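Local coordinates for protein peptidase M3B, oligoendopeptidase F (Enterococcus faecium, PDB 2QR4) that probably hydrolyses peptide bonds in oligopeptides as a zinc-dependent M3-family metallopeptidase, at residues S461-L464 / S465-G469. Numbering follows the deposited sequence.
Sequences SEYL and SDSYG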
ATOM      1  N   SER A 461      -6.700   6.493 -12.120  1.00 35.03           N
ATOM      2  CA  SER A 461      -8.147   6.549 -11.918  1.00 41.00           C
ATOM      3  C   SER A 461      -8.908   6.952 -13.164  1.00 41.90           C
ATOM      4  O   SER A 461     -10.021   6.465 -13.392  1.00 43.38           O
ATOM      5  CB  SER A 461      -8.545   7.466 -10.766  1.00 44.17           C
ATOM      6  OG  SER A 461      -8.029   8.756 -10.950  1.00 50.82           O
ATOM      7  N   GLU A 462      -8.336   7.849 -13.966  1.00 39.80           N
ATOM      8  CA  GLU A 462      -9.036   8.278 -15.183  1.00 43.89           C
ATOM      9  C   GLU A 462      -9.220   7.075 -16.112  1.00 38.77           C
ATOM     10  O   GLU A 462     -10.317   6.799 -16.569  1.00 46.42           O
ATOM     11  CB  GLU A 462      -8.298   9.410 -15.905  1.00 37.84           C
ATOM     12  CG  GLU A 462      -9.106  10.066 -17.065  1.00 45.16           C
ATOM     13  CD  GLU A 462      -8.351  11.233 -17.747  1.00 63.90           C
ATOM     14  OE1 GLU A 462      -8.107  11.164 -18.977  1.00 70.67           O
ATOM     15  OE2 GLU A 462      -7.980  12.215 -17.054  1.00 64.11           O
ATOM     16  N   TYR A 463      -8.137   6.356 -16.376  1.00 37.30           N
ATOM     17  CA  TYR A 463      -8.191   5.235 -17.286  1.00 39.95           C
ATOM     18  C   TYR A 463      -9.091   4.121 -16.750  1.00 38.48           C
ATOM     19  O   TYR A 463      -9.842   3.494 -17.500  1.00 41.47           O
ATOM     20  CB  TYR A 463      -6.793   4.683 -17.514  1.00 33.15           C
ATOM     21  CG  TYR A 463      -6.762   3.580 -18.528  1.00 42.60           C
ATOM     22  CD1 TYR A 463      -7.190   3.804 -19.831  1.00 48.38           C
ATOM     23  CD2 TYR A 463      -6.319   2.312 -18.190  1.00 37.94           C
ATOM     24  CE1 TYR A 463      -7.159   2.793 -20.780  1.00 45.42           C
ATOM     25  CE2 TYR A 463      -6.282   1.293 -19.130  1.00 38.51           C
ATOM     26  CZ  TYR A 463      -6.696   1.540 -20.425  1.00 46.35           C
ATOM     27  OH  TYR A 463      -6.668   0.538 -21.370  1.00 43.66           O
ATOM     28  N   LEU A 464      -9.004   3.868 -15.455  1.00 36.27           N
ATOM     29  CA  LEU A 464      -9.817   2.804 -14.835  1.00 48.04           C
ATOM     30  C   LEU A 464     -11.301   3.152 -14.970  1.00 42.90           C
ATOM     31  O   LEU A 464     -12.127   2.312 -15.328  1.00 46.58           O
ATOM     32  CB  LEU A 464      -9.440   2.638 -13.361  1.00 39.16           C
ATOM     33  CG  LEU A 464      -8.672   1.438 -12.781  1.00 54.01           C
ATOM     34  CD1 LEU A 464      -8.109   0.470 -13.789  1.00 43.26           C
ATOM     35  CD2 LEU A 464      -7.616   1.906 -11.842  1.00 32.89           C
ATOM     36  N   SER A 465     -11.620   4.415 -14.717  1.00 37.00           N
ATOM     37  CA  SER A 465     -12.997   4.876 -14.702  1.00 39.45           C
ATOM     38  C   SER A 465     -13.618   4.924 -16.083  1.00 44.70           C
ATOM     39  O   SER A 465     -14.715   4.398 -16.274  1.00 50.30           O
ATOM     40  CB  SER A 465     -13.094   6.215 -13.989  1.00 43.66           C
ATOM     41  OG  SER A 465     -12.471   6.107 -12.711  1.00 41.73           O
ATOM     42  N   ASP A 466     -12.918   5.514 -17.049  1.00 40.18           N
ATOM     43  CA  ASP A 466     -13.382   5.483 -18.442  1.00 41.37           C
ATOM     44  C   ASP A 466     -13.570   4.037 -18.925  1.00 45.58           C
ATOM     45  O   ASP A 466     -14.524   3.731 -19.639  1.00 38.31           O
ATOM     46  CB  ASP A 466     -12.407   6.224 -19.381  1.00 44.19           C
ATOM     47  CG  ASP A 466     -12.291   7.727 -19.064  1.00 69.73           C
ATOM     48  OD1 ASP A 466     -11.366   8.392 -19.602  1.00 74.26           O
ATOM     49  OD2 ASP A 466     -13.114   8.251 -18.273  1.00 65.66           O
ATOM     50  N   SER A 467     -12.650   3.151 -18.542  1.00 40.84           N
ATOM     51  CA  SER A 467     -12.722   1.760 -18.942  1.00 39.51           C
ATOM     52  C   SER A 467     -13.932   1.102 -18.299  1.00 44.75           C
ATOM     53  O   SER A 467     -14.720   0.433 -18.968  1.00 45.11           O
ATOM     54  CB  SER A 467     -11.443   1.039 -18.545  1.00 39.95           C
ATOM     55  OG  SER A 467     -10.382   1.468 -19.365  1.00 44.70           O
ATOM     56  N   TYR A 468     -14.090   1.316 -16.999  1.00 37.01           N
ATOM     57  CA  TYR A 468     -15.221   0.737 -16.280  1.00 42.51           C
ATOM     58  C   TYR A 468     -16.551   1.288 -16.782  1.00 44.66           C
ATOM     59  O   TYR A 468     -17.497   0.533 -17.020  1.00 42.02           O
ATOM     60  CB  TYR A 468     -15.098   0.949 -14.773  1.00 41.59           C
ATOM     61  CG  TYR A 468     -16.087   0.131 -13.998  1.00 41.72           C
ATOM     62  CD1 TYR A 468     -15.783  -1.159 -13.597  1.00 46.41           C
ATOM     63  CD2 TYR A 468     -17.328   0.637 -13.682  1.00 43.62           C
ATOM     64  CE1 TYR A 468     -16.692  -1.917 -12.899  1.00 45.11           C
ATOM     65  CE2 TYR A 468     -18.245  -0.110 -12.969  1.00 42.35           C
ATOM     66  CZ  TYR A 468     -17.928  -1.386 -12.592  1.00 52.91           C
ATOM     67  OH  TYR A 468     -18.852  -2.125 -11.891  1.00 53.43           O
ATOM     68  N   GLY A 469     -16.624   2.602 -16.960  1.00 41.86           N
ATOM     69  CA  GLY A 469     -17.804   3.195 -17.596  1.00 37.43           C
ATOM     70  C   GLY A 469     -18.198   2.521 -18.904  1.00 44.19           C
ATOM     71  O   GLY A 469     -19.380   2.243 -19.137  1.00 39.10           O
TER
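Ser465 and Ser467 each turn the side-chain hydroxyl back onto the first turn of helix 461-476, doubling a backbone hydrogen bond: the i to i-4 serine-to-carbonyl bond of alpha helices, here repeated in a largely helical M3-family protein. Ser465 OG lies 2.6 Å from Ser461 O, the carbonyl that also accepts Ser465 N at 2.9 Å; the two donors come from opposite faces of the carbonyl plane. Tyr463 O is gripped likewise, by Ser467 N at 3.0 Å and Ser467 OG at 2.8 Å. Both hydroxyls stand beside their own backbone N (chi1 -52° and -71°), which brings them within reach of the carbonyl four residues back. Ser467 OG also sits 3.7 Å above the centre of the Tyr463 ring, over one face. The amide of Asp466 bonds Glu462 O at 2.9 Å, almost straight at nitrogen (N-H...O 173°). The carboxylates of these two acids approach within 4.3 Å (Glu462 OE1 to Asp466 OD1); the charge on Asp466 is probably offset by its salt bridge to Lys487, and Glu462 OE2 hydrogen-bonds Thr68 of the second subunit. Trp490 additionally bonds the Ser465 hydroxyl. Leu464 touches Met449 of helix 418-454 and Ala212 of helix 208-228, seating this helical start against both neighbours.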